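Local coordinates for kelch repeat and BTB domain-containing protein A55 (Vaccinia virus WR, PDB 6I2M) that probably serves as a substrate-specific adapter of CUL3 ubiquitin ligases, its BTB domain binding CUL3 and its Kelch repeats, absent here, supposedly recruiting host targets for degradation, at residues E30-H35 and Q70-L75; K36-G41 and D77-I82; F46-L49 and N53-D56; K92-T97 and T108-Y113; N122-Y127 and I154-F159. All coordinates share one frame; numbering follows the deposited sequence.

Contact 1 (E30-H35 and Q70-L75)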
# COMPACT_ATOMS: atom_id res chain seq x y z
N GLU A 30 -11.83 8.75 -23.80
CA GLU A 30 -10.84 8.95 -22.73
C GLU A 30 -10.11 7.65 -22.37
O GLU A 30 -10.71 6.57 -22.42
CB GLU A 30 -11.52 9.55 -21.48
CG GLU A 30 -12.06 10.96 -21.67
CD GLU A 30 -11.10 12.12 -21.40
OE1 GLU A 30 -9.87 11.89 -21.35
OE2 GLU A 30 -11.60 13.26 -21.25
N ARG A 31 -8.82 7.76 -22.00
CA ARG A 31 -7.97 6.62 -21.64
C ARG A 31 -7.25 6.82 -20.30
O ARG A 31 -6.68 7.89 -20.06
CB ARG A 31 -6.94 6.34 -22.74
CG ARG A 31 -7.51 5.60 -23.95
CD ARG A 31 -6.48 5.45 -25.04
NE ARG A 31 -6.93 4.55 -26.10
CZ ARG A 31 -6.58 3.27 -26.20
NH1 ARG A 31 -5.78 2.72 -25.31
NH2 ARG A 31 -7.04 2.53 -27.21
N ILE A 32 -7.30 5.79 -19.43
CA ILE A 32 -6.64 5.79 -18.11
C ILE A 32 -5.71 4.57 -18.04
O ILE A 32 -6.18 3.43 -18.14
CB ILE A 32 -7.64 5.81 -16.91
CG1 ILE A 32 -8.74 6.89 -17.08
CG2 ILE A 32 -6.89 5.99 -15.58
CD1 ILE A 32 -10.09 6.53 -16.44
N ASN A 33 -4.40 4.81 -17.86
CA ASN A 33 -3.38 3.76 -17.76
C ASN A 33 -3.11 3.41 -16.30
O ASN A 33 -2.86 4.30 -15.48
CB ASN A 33 -2.10 4.17 -18.49
CG ASN A 33 -2.23 4.19 -19.99
OD1 ASN A 33 -2.20 3.14 -20.65
ND2 ASN A 33 -2.37 5.37 -20.56
N ALA A 34 -3.17 2.11 -15.97
CA ALA A 34 -2.95 1.59 -14.62
C ALA A 34 -2.25 0.22 -14.63
O ALA A 34 -1.79 -0.23 -15.69
CB ALA A 34 -4.27 1.52 -13.87
N HIS A 35 -2.16 -0.43 -13.46
CA HIS A 35 -1.55 -1.74 -13.27
C HIS A 35 -2.63 -2.78 -12.93
O HIS A 35 -3.51 -2.49 -12.12
CB HIS A 35 -0.48 -1.69 -12.17
CG HIS A 35 0.52 -0.59 -12.36
ND1 HIS A 35 0.23 0.72 -12.02
CD2 HIS A 35 1.78 -0.63 -12.87
CE1 HIS A 35 1.31 1.42 -12.32
NE2 HIS A 35 2.26 0.65 -12.84
N GLN A 70 -15.28 10.78 -14.99
CA GLN A 70 -14.77 11.45 -13.79
C GLN A 70 -14.93 10.58 -12.54
O GLN A 70 -14.09 10.63 -11.65
CB GLN A 70 -15.41 12.84 -13.62
CG GLN A 70 -14.70 13.78 -12.62
CD GLN A 70 -13.26 14.10 -12.97
OE1 GLN A 70 -12.90 14.36 -14.13
NE2 GLN A 70 -12.40 14.10 -11.96
N SER A 71 -16.00 9.75 -12.52
CA SER A 71 -16.28 8.80 -11.44
C SER A 71 -15.23 7.68 -11.44
O SER A 71 -14.61 7.45 -10.40
CB SER A 71 -17.69 8.23 -11.60
OG SER A 71 -18.00 7.31 -10.57
N VAL A 72 -15.00 7.03 -12.60
CA VAL A 72 -14.01 5.95 -12.79
C VAL A 72 -12.59 6.46 -12.47
O VAL A 72 -11.88 5.80 -11.71
CB VAL A 72 -14.11 5.27 -14.19
CG1 VAL A 72 -13.02 4.22 -14.39
CG2 VAL A 72 -15.48 4.64 -14.41
N ASN A 73 -12.22 7.64 -13.02
CA ASN A 73 -10.91 8.28 -12.82
C ASN A 73 -10.59 8.54 -11.34
O ASN A 73 -9.49 8.22 -10.90
CB ASN A 73 -10.81 9.58 -13.64
CG ASN A 73 -9.42 10.17 -13.68
OD1 ASN A 73 -8.55 9.73 -14.43
ND2 ASN A 73 -9.19 11.19 -12.86
N ASP A 74 -11.57 9.10 -10.59
CA ASP A 74 -11.42 9.38 -9.16
C ASP A 74 -11.39 8.11 -8.32
O ASP A 74 -10.73 8.10 -7.28
CB ASP A 74 -12.52 10.34 -8.67
CG ASP A 74 -12.39 11.78 -9.16
OD1 ASP A 74 -11.36 12.11 -9.79
OD2 ASP A 74 -13.33 12.57 -8.91
N LEU A 75 -12.08 7.05 -8.78
CA LEU A 75 -12.11 5.75 -8.10
C LEU A 75 -10.76 5.05 -8.24
O LEU A 75 -10.33 4.41 -7.28
CB LEU A 75 -13.25 4.86 -8.61
CG LEU A 75 -14.63 5.15 -8.02
CD1 LEU A 75 -15.72 4.58 -8.89
CD2 LEU A 75 -14.76 4.59 -6.62

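Contact 2 (K36-G41 and D77-I82)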
# COMPACT_ATOMS: atom_id res chain seq x y z
N LYS A 36 -2.56 -3.97 -13.57
CA LYS A 36 -3.50 -5.09 -13.39
C LYS A 36 -3.63 -5.55 -11.93
O LYS A 36 -4.74 -5.80 -11.47
CB LYS A 36 -3.10 -6.28 -14.27
CG LYS A 36 -3.51 -6.15 -15.72
CD LYS A 36 -3.22 -7.44 -16.48
CE LYS A 36 -3.44 -7.29 -17.96
NZ LYS A 36 -3.19 -8.57 -18.68
N LEU A 37 -2.49 -5.65 -11.23
CA LEU A 37 -2.37 -6.08 -9.84
C LEU A 37 -3.05 -5.12 -8.85
O LEU A 37 -3.76 -5.58 -7.95
CB LEU A 37 -0.88 -6.28 -9.50
CG LEU A 37 -0.47 -6.48 -8.04
CD1 LEU A 37 -0.73 -7.91 -7.58
CD2 LEU A 37 0.98 -6.13 -7.85
N ILE A 38 -2.82 -3.80 -9.01
CA ILE A 38 -3.35 -2.72 -8.16
C ILE A 38 -4.89 -2.66 -8.24
O ILE A 38 -5.54 -2.59 -7.19
CB ILE A 38 -2.65 -1.36 -8.47
CG1 ILE A 38 -1.10 -1.45 -8.39
CG2 ILE A 38 -3.19 -0.20 -7.61
CD1 ILE A 38 -0.44 -1.82 -6.98
N LEU A 39 -5.46 -2.70 -9.46
CA LEU A 39 -6.91 -2.67 -9.69
C LEU A 39 -7.61 -3.91 -9.14
O LEU A 39 -8.75 -3.82 -8.69
CB LEU A 39 -7.23 -2.50 -11.18
CG LEU A 39 -6.96 -1.13 -11.81
CD1 LEU A 39 -6.85 -1.24 -13.31
CD2 LEU A 39 -8.05 -0.12 -11.45
N SER A 40 -6.93 -5.07 -9.18
CA SER A 40 -7.46 -6.35 -8.70
C SER A 40 -7.49 -6.45 -7.17
O SER A 40 -8.32 -7.19 -6.62
CB SER A 40 -6.67 -7.51 -9.30
OG SER A 40 -6.87 -7.57 -10.70
N GLY A 41 -6.60 -5.72 -6.50
CA GLY A 41 -6.48 -5.69 -5.05
C GLY A 41 -7.62 -4.99 -4.33
O GLY A 41 -8.07 -5.46 -3.28
N ASP A 77 -7.96 6.78 -8.63
CA ASP A 77 -7.17 7.66 -7.76
C ASP A 77 -7.34 7.24 -6.29
O ASP A 77 -6.38 7.33 -5.52
CB ASP A 77 -7.56 9.13 -7.96
CG ASP A 77 -7.13 9.76 -9.27
OD1 ASP A 77 -6.10 9.32 -9.84
OD2 ASP A 77 -7.80 10.71 -9.72
N TYR A 78 -8.55 6.75 -5.93
CA TYR A 78 -8.86 6.24 -4.59
C TYR A 78 -8.17 4.90 -4.34
O TYR A 78 -7.74 4.65 -3.21
CB TYR A 78 -10.39 6.14 -4.38
CG TYR A 78 -10.78 5.72 -2.98
CD1 TYR A 78 -10.71 6.61 -1.91
CD2 TYR A 78 -11.22 4.42 -2.72
CE1 TYR A 78 -11.06 6.23 -0.62
CE2 TYR A 78 -11.57 4.03 -1.43
CZ TYR A 78 -11.50 4.94 -0.38
OH TYR A 78 -11.85 4.55 0.89
N ILE A 79 -8.03 4.05 -5.39
CA ILE A 79 -7.33 2.75 -5.33
C ILE A 79 -5.84 3.05 -5.05
O ILE A 79 -5.20 2.33 -4.28
CB ILE A 79 -7.57 1.90 -6.62
CG1 ILE A 79 -9.05 1.46 -6.74
CG2 ILE A 79 -6.66 0.66 -6.68
CD1 ILE A 79 -9.57 1.17 -8.16
N TYR A 80 -5.32 4.15 -5.64
CA TYR A 80 -3.96 4.64 -5.44
C TYR A 80 -3.91 5.56 -4.19
O TYR A 80 -4.88 5.61 -3.42
CB TYR A 80 -3.43 5.32 -6.72
CG TYR A 80 -3.09 4.34 -7.82
CD1 TYR A 80 -4.07 3.86 -8.69
CD2 TYR A 80 -1.79 3.89 -8.01
CE1 TYR A 80 -3.77 2.95 -9.70
CE2 TYR A 80 -1.47 2.99 -9.03
CZ TYR A 80 -2.46 2.53 -9.87
OH TYR A 80 -2.16 1.64 -10.88
N GLY A 81 -2.79 6.25 -3.98
CA GLY A 81 -2.57 7.10 -2.81
C GLY A 81 -3.30 8.43 -2.70
O GLY A 81 -2.92 9.25 -1.86
N ILE A 82 -4.36 8.65 -3.51
CA ILE A 82 -5.12 9.91 -3.50
C ILE A 82 -6.47 9.75 -2.75
O ILE A 82 -7.26 8.87 -3.11
CB ILE A 82 -5.30 10.50 -4.94
CG1 ILE A 82 -3.93 10.71 -5.63
CG2 ILE A 82 -6.11 11.80 -4.93
CD1 ILE A 82 -3.92 10.45 -7.14

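Contact 3 (F46-L49 and N53-D56)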
# COMPACT_ATOMS: atom_id res chain seq x y z
N PHE A 46 -12.05 -6.44 -11.43
CA PHE A 46 -10.77 -6.63 -12.11
C PHE A 46 -10.10 -7.94 -11.67
O PHE A 46 -9.44 -8.58 -12.49
CB PHE A 46 -9.84 -5.43 -11.88
CG PHE A 46 -10.30 -4.14 -12.50
CD1 PHE A 46 -11.02 -3.21 -11.76
CD2 PHE A 46 -10.01 -3.84 -13.83
CE1 PHE A 46 -11.44 -2.00 -12.34
CE2 PHE A 46 -10.43 -2.64 -14.40
CZ PHE A 46 -11.14 -1.73 -13.66
N SER A 47 -10.30 -8.34 -10.40
CA SER A 47 -9.76 -9.58 -9.83
C SER A 47 -10.35 -10.80 -10.54
O SER A 47 -9.62 -11.74 -10.87
CB SER A 47 -10.05 -9.65 -8.33
OG SER A 47 -9.40 -10.76 -7.73
N ILE A 48 -11.67 -10.77 -10.81
CA ILE A 48 -12.37 -11.84 -11.52
C ILE A 48 -12.09 -11.72 -13.03
O ILE A 48 -12.04 -12.74 -13.72
CB ILE A 48 -13.88 -11.87 -11.13
CG1 ILE A 48 -14.04 -12.33 -9.67
CG2 ILE A 48 -14.69 -12.78 -12.07
CD1 ILE A 48 -15.23 -11.77 -8.96
N LEU A 49 -11.88 -10.48 -13.52
CA LEU A 49 -11.56 -10.21 -14.93
C LEU A 49 -10.20 -10.80 -15.30
O LEU A 49 -10.13 -11.57 -16.25
CB LEU A 49 -11.63 -8.70 -15.24
CG LEU A 49 -11.39 -8.25 -16.70
CD1 LEU A 49 -12.52 -8.69 -17.62
CD2 LEU A 49 -11.25 -6.75 -16.78
N ASN A 53 -9.40 -17.30 -16.49
CA ASN A 53 -10.51 -18.25 -16.63
C ASN A 53 -11.49 -17.87 -17.76
O ASN A 53 -12.36 -18.67 -18.10
CB ASN A 53 -11.26 -18.39 -15.30
CG ASN A 53 -10.46 -19.06 -14.21
OD1 ASN A 53 -10.26 -20.28 -14.22
ND2 ASN A 53 -10.00 -18.29 -13.25
N PHE A 54 -11.33 -16.66 -18.34
CA PHE A 54 -12.20 -16.14 -19.40
C PHE A 54 -11.41 -15.62 -20.62
O PHE A 54 -10.18 -15.54 -20.55
CB PHE A 54 -13.12 -15.04 -18.82
CG PHE A 54 -13.87 -15.43 -17.56
CD1 PHE A 54 -13.42 -15.04 -16.31
CD2 PHE A 54 -15.02 -16.21 -17.63
CE1 PHE A 54 -14.11 -15.41 -15.15
CE2 PHE A 54 -15.71 -16.59 -16.47
CZ PHE A 54 -15.24 -16.19 -15.24
N ILE A 55 -12.11 -15.28 -21.72
CA ILE A 55 -11.50 -14.74 -22.95
C ILE A 55 -10.96 -13.32 -22.76
O ILE A 55 -9.99 -12.94 -23.41
CB ILE A 55 -12.41 -14.83 -24.21
CG1 ILE A 55 -13.88 -14.45 -23.90
CG2 ILE A 55 -12.30 -16.20 -24.88
CD1 ILE A 55 -14.69 -13.94 -25.10
N ASP A 56 -11.60 -12.54 -21.86
CA ASP A 56 -11.24 -11.15 -21.55
C ASP A 56 -10.10 -11.04 -20.52
O ASP A 56 -9.67 -9.92 -20.22
CB ASP A 56 -12.48 -10.37 -21.04
CG ASP A 56 -13.80 -10.72 -21.68
OD1 ASP A 56 -13.93 -10.58 -22.92
OD2 ASP A 56 -14.72 -11.13 -20.95

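Contact 4 (K92-T97 and T108-Y113)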
# COMPACT_ATOMS: atom_id res chain seq x y z
N LYS A 92 -23.36 10.69 -5.74
CA LYS A 92 -24.48 9.98 -6.36
C LYS A 92 -23.96 9.06 -7.48
O LYS A 92 -24.40 7.91 -7.58
CB LYS A 92 -25.49 11.00 -6.91
CG LYS A 92 -26.88 10.45 -7.18
CD LYS A 92 -27.79 11.54 -7.74
CE LYS A 92 -29.17 11.01 -8.06
NZ LYS A 92 -30.05 12.08 -8.61
N TYR A 93 -23.01 9.56 -8.28
CA TYR A 93 -22.43 8.83 -9.41
C TYR A 93 -21.23 7.96 -9.03
O TYR A 93 -21.01 6.93 -9.68
CB TYR A 93 -22.09 9.79 -10.57
CG TYR A 93 -23.25 10.67 -10.99
CD1 TYR A 93 -24.26 10.18 -11.82
CD2 TYR A 93 -23.35 11.98 -10.54
CE1 TYR A 93 -25.33 10.98 -12.19
CE2 TYR A 93 -24.42 12.79 -10.91
CZ TYR A 93 -25.41 12.29 -11.74
OH TYR A 93 -26.47 13.09 -12.11
N ILE A 94 -20.46 8.35 -7.99
CA ILE A 94 -19.29 7.58 -7.51
C ILE A 94 -19.74 6.26 -6.86
O ILE A 94 -19.11 5.23 -7.08
CB ILE A 94 -18.32 8.43 -6.63
CG1 ILE A 94 -17.78 9.65 -7.42
CG2 ILE A 94 -17.14 7.58 -6.09
CD1 ILE A 94 -17.20 10.79 -6.57
N LEU A 95 -20.86 6.29 -6.11
CA LEU A 95 -21.43 5.11 -5.45
C LEU A 95 -21.93 4.06 -6.46
O LEU A 95 -21.68 2.87 -6.26
CB LEU A 95 -22.55 5.51 -4.46
CG LEU A 95 -23.24 4.38 -3.67
CD1 LEU A 95 -22.34 3.81 -2.59
CD2 LEU A 95 -24.52 4.87 -3.04
N SER A 96 -22.60 4.51 -7.55
CA SER A 96 -23.13 3.65 -8.62
C SER A 96 -22.03 2.86 -9.33
O SER A 96 -22.20 1.66 -9.57
CB SER A 96 -23.89 4.49 -9.65
OG SER A 96 -25.07 5.05 -9.10
N THR A 97 -20.92 3.54 -9.65
CA THR A 97 -19.76 2.95 -10.32
C THR A 97 -19.00 2.01 -9.37
O THR A 97 -18.55 0.95 -9.79
CB THR A 97 -18.87 4.05 -10.92
OG1 THR A 97 -19.68 5.05 -11.55
CG2 THR A 97 -17.86 3.51 -11.91
N THR A 108 -18.22 1.91 1.08
CA THR A 108 -18.43 2.27 2.49
C THR A 108 -18.25 3.78 2.70
O THR A 108 -19.10 4.40 3.33
CB THR A 108 -17.59 1.41 3.44
OG1 THR A 108 -16.22 1.45 3.03
CG2 THR A 108 -18.08 -0.03 3.53
N GLU A 109 -17.15 4.36 2.15
CA GLU A 109 -16.83 5.79 2.25
C GLU A 109 -17.93 6.68 1.63
O GLU A 109 -18.21 7.76 2.17
CB GLU A 109 -15.45 6.10 1.64
CG GLU A 109 -14.83 7.39 2.14
CD GLU A 109 -13.39 7.62 1.72
OE1 GLU A 109 -13.15 8.51 0.87
OE2 GLU A 109 -12.50 6.92 2.25
N CYS A 110 -18.55 6.22 0.53
CA CYS A 110 -19.63 6.94 -0.16
C CYS A 110 -20.93 6.85 0.62
O CYS A 110 -21.59 7.88 0.80
CB CYS A 110 -19.80 6.44 -1.59
SG CYS A 110 -18.49 6.99 -2.72
N GLU A 111 -21.30 5.64 1.11
CA GLU A 111 -22.51 5.40 1.90
C GLU A 111 -22.49 6.18 3.21
O GLU A 111 -23.50 6.79 3.56
CB GLU A 111 -22.71 3.90 2.18
CG GLU A 111 -23.36 3.14 1.04
CD GLU A 111 -23.78 1.71 1.34
OE1 GLU A 111 -23.04 1.00 2.07
OE2 GLU A 111 -24.84 1.28 0.83
N ASN A 112 -21.33 6.20 3.90
CA ASN A 112 -21.13 6.93 5.16
C ASN A 112 -21.28 8.44 4.98
O ASN A 112 -21.82 9.09 5.87
CB ASN A 112 -19.78 6.59 5.80
CG ASN A 112 -19.66 5.19 6.36
OD1 ASN A 112 -20.64 4.45 6.52
ND2 ASN A 112 -18.43 4.79 6.68
N TYR A 113 -20.82 8.98 3.84
CA TYR A 113 -20.92 10.41 3.49
C TYR A 113 -22.38 10.79 3.22
O TYR A 113 -22.81 11.87 3.63
CB TYR A 113 -20.03 10.73 2.28
CG TYR A 113 -19.94 12.21 1.95
CD1 TYR A 113 -20.83 12.81 1.05
CD2 TYR A 113 -18.94 13.01 2.50
CE1 TYR A 113 -20.74 14.16 0.74
CE2 TYR A 113 -18.84 14.37 2.19
CZ TYR A 113 -19.75 14.94 1.31
OH TYR A 113 -19.65 16.27 1.00

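Contact 5 (N122-Y127 and I154-F159)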
# COMPACT_ATOMS: atom_id res chain seq x y z
N ASN A 122 -31.54 17.05 0.47
CA ASN A 122 -30.86 15.91 -0.16
C ASN A 122 -31.69 14.63 -0.23
O ASN A 122 -31.75 14.01 -1.29
CB ASN A 122 -29.52 15.64 0.54
CG ASN A 122 -28.52 16.77 0.49
OD1 ASN A 122 -28.41 17.51 -0.49
ND2 ASN A 122 -27.75 16.92 1.56
N CYS A 123 -32.33 14.24 0.91
CA CYS A 123 -33.14 13.02 1.09
C CYS A 123 -34.15 12.76 -0.04
O CYS A 123 -34.34 11.61 -0.43
CB CYS A 123 -33.83 13.03 2.45
SG CYS A 123 -35.06 14.34 2.65
N ILE A 124 -34.80 13.83 -0.53
CA ILE A 124 -35.80 13.79 -1.61
C ILE A 124 -35.19 13.24 -2.92
O ILE A 124 -35.86 12.50 -3.64
CB ILE A 124 -36.49 15.19 -1.76
CG1 ILE A 124 -37.70 15.14 -2.72
CG2 ILE A 124 -35.51 16.32 -2.11
CD1 ILE A 124 -38.90 15.93 -2.25
N ASP A 125 -33.91 13.56 -3.19
CA ASP A 125 -33.17 13.11 -4.38
C ASP A 125 -32.55 11.72 -4.19
O ASP A 125 -32.54 10.93 -5.13
CB ASP A 125 -32.10 14.15 -4.75
CG ASP A 125 -31.30 13.84 -6.01
OD1 ASP A 125 -31.92 13.47 -7.03
OD2 ASP A 125 -30.06 13.99 -5.98
N PHE A 126 -32.03 11.43 -2.97
CA PHE A 126 -31.38 10.16 -2.65
C PHE A 126 -32.34 8.96 -2.57
O PHE A 126 -31.89 7.82 -2.70
CB PHE A 126 -30.54 10.27 -1.37
CG PHE A 126 -29.21 10.97 -1.57
CD1 PHE A 126 -28.16 10.34 -2.22
CD2 PHE A 126 -29.02 12.26 -1.09
CE1 PHE A 126 -26.94 11.00 -2.41
CE2 PHE A 126 -27.80 12.91 -1.28
CZ PHE A 126 -26.77 12.28 -1.94
N TYR A 127 -33.66 9.21 -2.38
CA TYR A 127 -34.67 8.15 -2.33
C TYR A 127 -34.94 7.57 -3.72
O TYR A 127 -34.93 6.35 -3.87
CB TYR A 127 -35.97 8.65 -1.66
CG TYR A 127 -37.13 7.68 -1.75
CD1 TYR A 127 -37.23 6.59 -0.89
CD2 TYR A 127 -38.13 7.85 -2.71
CE1 TYR A 127 -38.30 5.69 -0.98
CE2 TYR A 127 -39.19 6.96 -2.81
CZ TYR A 127 -39.28 5.88 -1.94
OH TYR A 127 -40.33 5.00 -2.03
N ILE A 154 -43.20 19.29 0.58
CA ILE A 154 -44.36 19.40 -0.32
C ILE A 154 -44.28 20.67 -1.19
O ILE A 154 -44.88 20.71 -2.27
CB ILE A 154 -45.73 19.27 0.40
CG1 ILE A 154 -45.92 20.33 1.52
CG2 ILE A 154 -45.96 17.84 0.92
CD1 ILE A 154 -47.36 20.72 1.82
N ASN A 155 -43.52 21.68 -0.73
CA ASN A 155 -43.30 22.96 -1.42
C ASN A 155 -41.94 22.99 -2.15
O ASN A 155 -41.69 23.91 -2.94
CB ASN A 155 -43.42 24.12 -0.43
CG ASN A 155 -44.73 24.17 0.31
OD1 ASN A 155 -45.77 24.55 -0.24
ND2 ASN A 155 -44.71 23.77 1.57
N ASP A 156 -41.07 21.99 -1.89
CA ASP A 156 -39.73 21.85 -2.48
C ASP A 156 -39.79 21.57 -3.99
O ASP A 156 -40.79 21.03 -4.48
CB ASP A 156 -38.94 20.74 -1.74
CG ASP A 156 -37.45 20.69 -2.04
OD1 ASP A 156 -36.76 21.70 -1.79
OD2 ASP A 156 -36.98 19.63 -2.51
N GLU A 157 -38.73 21.96 -4.72
CA GLU A 157 -38.59 21.82 -6.18
C GLU A 157 -38.58 20.36 -6.65
O GLU A 157 -39.21 20.04 -7.66
CB GLU A 157 -37.32 22.53 -6.67
CG GLU A 157 -37.36 24.04 -6.58
CD GLU A 157 -36.06 24.72 -6.96
OE1 GLU A 157 -35.72 24.75 -8.16
OE2 GLU A 157 -35.37 25.23 -6.04
N ASN A 158 -37.86 19.48 -5.92
CA ASN A 158 -37.69 18.05 -6.24
C ASN A 158 -38.92 17.16 -5.93
O ASN A 158 -38.89 15.97 -6.23
CB ASN A 158 -36.44 17.49 -5.54
CG ASN A 158 -35.16 18.22 -5.87
OD1 ASN A 158 -34.67 18.21 -7.01
ND2 ASN A 158 -34.58 18.87 -4.87
N PHE A 159 -40.00 17.75 -5.36
CA PHE A 159 -41.23 17.03 -5.00
C PHE A 159 -41.99 16.44 -6.19
O PHE A 159 -42.65 15.41 -6.04
CB PHE A 159 -42.14 17.94 -4.15
CG PHE A 159 -43.28 17.23 -3.45
CD1 PHE A 159 -43.04 16.31 -2.44
CD2 PHE A 159 -44.60 17.50 -3.79
CE1 PHE A 159 -44.09 15.66 -1.79
CE2 PHE A 159 -45.66 16.86 -3.13
CZ PHE A 159 -45.39 15.93 -2.15

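Contact 1 (E30-H35 and Q70-L75)
The amide oxygen OD1 of N73 rests against two carbons of I32, 3.9 Å from CG1 and 4.1 Å from CD1, so the polar atom that meets strand 30-34 is met by hydrocarbon. N73 turns its amide this way because CG stands anti to the backbone N (chi1 -170°), which carries the group from the flank of helix 69-79 up to the strand, where it crosses I32 at a slant. I32 answers with its longer branch. CG1 lies beside the backbone N, and CD1 at the end reaches in over the helix, 4.1 Å from N73 CA and 4.3 Å from V72 CG1. The pair belongs to the BTB domain, where strand 30-34, an edge strand of the small mixed sheet in this chain, packs one side against helix 69-79. Y69 and I76 of that helix also touch I32, while I27 on the adjoining strand touches both I32 and V72. On the far side of the helix, S71 is hydrogen-bonded to T97 and Y93. With no hydrogen bond joining 30-35 to 70-75, strand and helix are held here by van der Waals packing, the N73 oxygen meeting I32 only through carbon.

Contact 2 (K36-G41 and D77-I82)
With chi1 at -53°, I38 places CG2 opposite its own backbone N and toward helix 69-79, while Y80, at chi1 -73°, swings its ring back over that methyl. CG2 stands above one ring face, offset toward the hydroxyl end: it is 3.9 Å from the centroid and 3.6 Å from Y80 CZ, a CH-pi contact 20° off the ring normal. The same methyl meets I79 CG2 at 3.7 Å, the two isoleucines lying alongside each other, antiparallel. I79 CG2 also comes within 3.5 Å of the I38 carbonyl oxygen. A second apolar pair, L39 CD2 to I79 CD1 at 3.8 Å, crosses at about a right angle. In the BTB fold this is where helix 36-42, next to the dimer partner, packs on the C-terminal end of helix 69-79; L37 of the second subunit touches I38. Two outside partners hold Y80: its OH is hydrogen-bonded to H35 ND1, and R15 makes a cation-pi contact with the ring. Within helix 36-42, S40 OG donates to K36 O at 2.9 Å, and S40 N reaches the same oxygen from the opposite face of the carbonyl plane.

Contact 3 (F46-L49 and N53-D56)
Helix 44-49 and the loop that follows it fold back on each other in the BTB domain, the part of the protein that binds CUL3, and I48 and L49 meet F54 and D56 in this turn. The F54 ring presents its edge to the backbone of the helix: I48 O lies near the ring plane, 3.7 Å from F54 CE1 and also 3.7 Å from F54 CD1. Alongside, I48 CG2 touches F54 CE1 at 4.1 Å, the two side chains running in the same direction. One ring face carries N53 CB of the preceding residue, 4.0 Å above the plane and offset toward the rim. L49, with CG anti to the backbone N (chi1 -177°), sends CD1 across D56, 3.8 Å from its CB and 4.0 Å from its carbonyl oxygen. The turn is closed by hydroxyls: S51 OG is hydrogen-bonded to I48 O, and S57 OG to both L49 O and F54 N. A chain of another protein covers this site, consistent with CUL3; aromatic packing from it reaches both I48 and L49, and a polar side chain is hydrogen-bonded to D56 OD2. The aromatic C-H edge facing I48 O is probably mildly favourable electrostatically, and L49 packs on the CB of D56, while OD2 is engaged by the partner chain.

Contact 4 (K92-T97 and T108-Y113)
L95 leaves helix 91-101 toward helix 104-116, its CB already 4.1 Å from C110 CB. Its CG is anti to the backbone N (chi1 -179°), and from there CD1 runs forward into the angle between two neighbouring residues, 3.8 Å from C110 CB and equally 3.8 Å from E111 CG. E111 takes part through CG, crossing L95 at about a right angle; its carboxylate has partners elsewhere, OE2 being hydrogen-bonded to N135. One residue back, I94 receives the thiol: C110 SG lies 3.7 Å from I94 CG2 and 4.2 Å from I94 CB, so the cysteine contributes sulfur to one side chain and methylene to the other. The closest backbone pair is again L95 and C110, with 5.9 Å between their CA atoms. The two short helical segments run roughly antiparallel, their N-to-C directions 144° apart and their axes 9.4 Å apart at closest approach. This is a helical hairpin of the BTB fold, and no hydrogen bond spans it between these segments. T97 OG1 donates to Y93 O within its own helix, at 3.0 Å. Around the hairpin, I94 touches S71 and L75, and T97 touches V72 and L75, of helix 69-79; L95 also touches I107 and I114 on helix 104-116, and Y129 of helix 120-132 touches L95 from the side of the BACK domain.

Contact 5 (N122-Y127 and I154-F159)
The F159 ring has I154 CA over the centre of one face, 3.7 Å above its plane, and I124 CD1 at its edge, 4.2 Å from F159 CD1; W191 adds an edge-to-face ring contact. All of this lies in the helical BACK domain, where helix 120-132 meets the loop between helices 150-153 and 164-171. I124 supplies nearly all of the helix side of the contact. Its CG1 is anti to the backbone N (chi1 -171°), which leaves CG2 in the crowded position between N and the carbonyl carbon, facing the loop. From CG1, CD1 reaches the loop backbone, 3.8 Å from F159 N. From the loop, N158 CB packs on I124 CG2 at 3.7 Å, the side chains slanting across each other, while D156 approaches from the opposite direction, its OD2 3.6 Å from I124 CG2. That carboxylate oxygen also takes a weak hydrogen bond from N158 ND2, 3.5 Å long with an N-H...O angle of 146°.

In the fold
Contacts 1 to 4 lie in the BTB domain and contact 5 in the BACK domain. Helix 69-79 is common to contacts 1 and 2, whose centres are 10 Å apart and whose segments alternate along the chain; H35 and Y80 join them. Contact 3 falls between the two halves of both, on helix 44-49 and the loop after it, and stands farthest from contact 5, about 41 Å between centres. Contact 4 follows in the sequence and lies close to the chain's centre, touching contact 1 through S71 and contact 2 through Y78 and E109. The K92-D125 salt bridge then ties it to contact 5. One elongated chain thus runs from the surface covered by another protein, consistent with CUL3, toward the C-terminal end, where the Kelch repeats would follow.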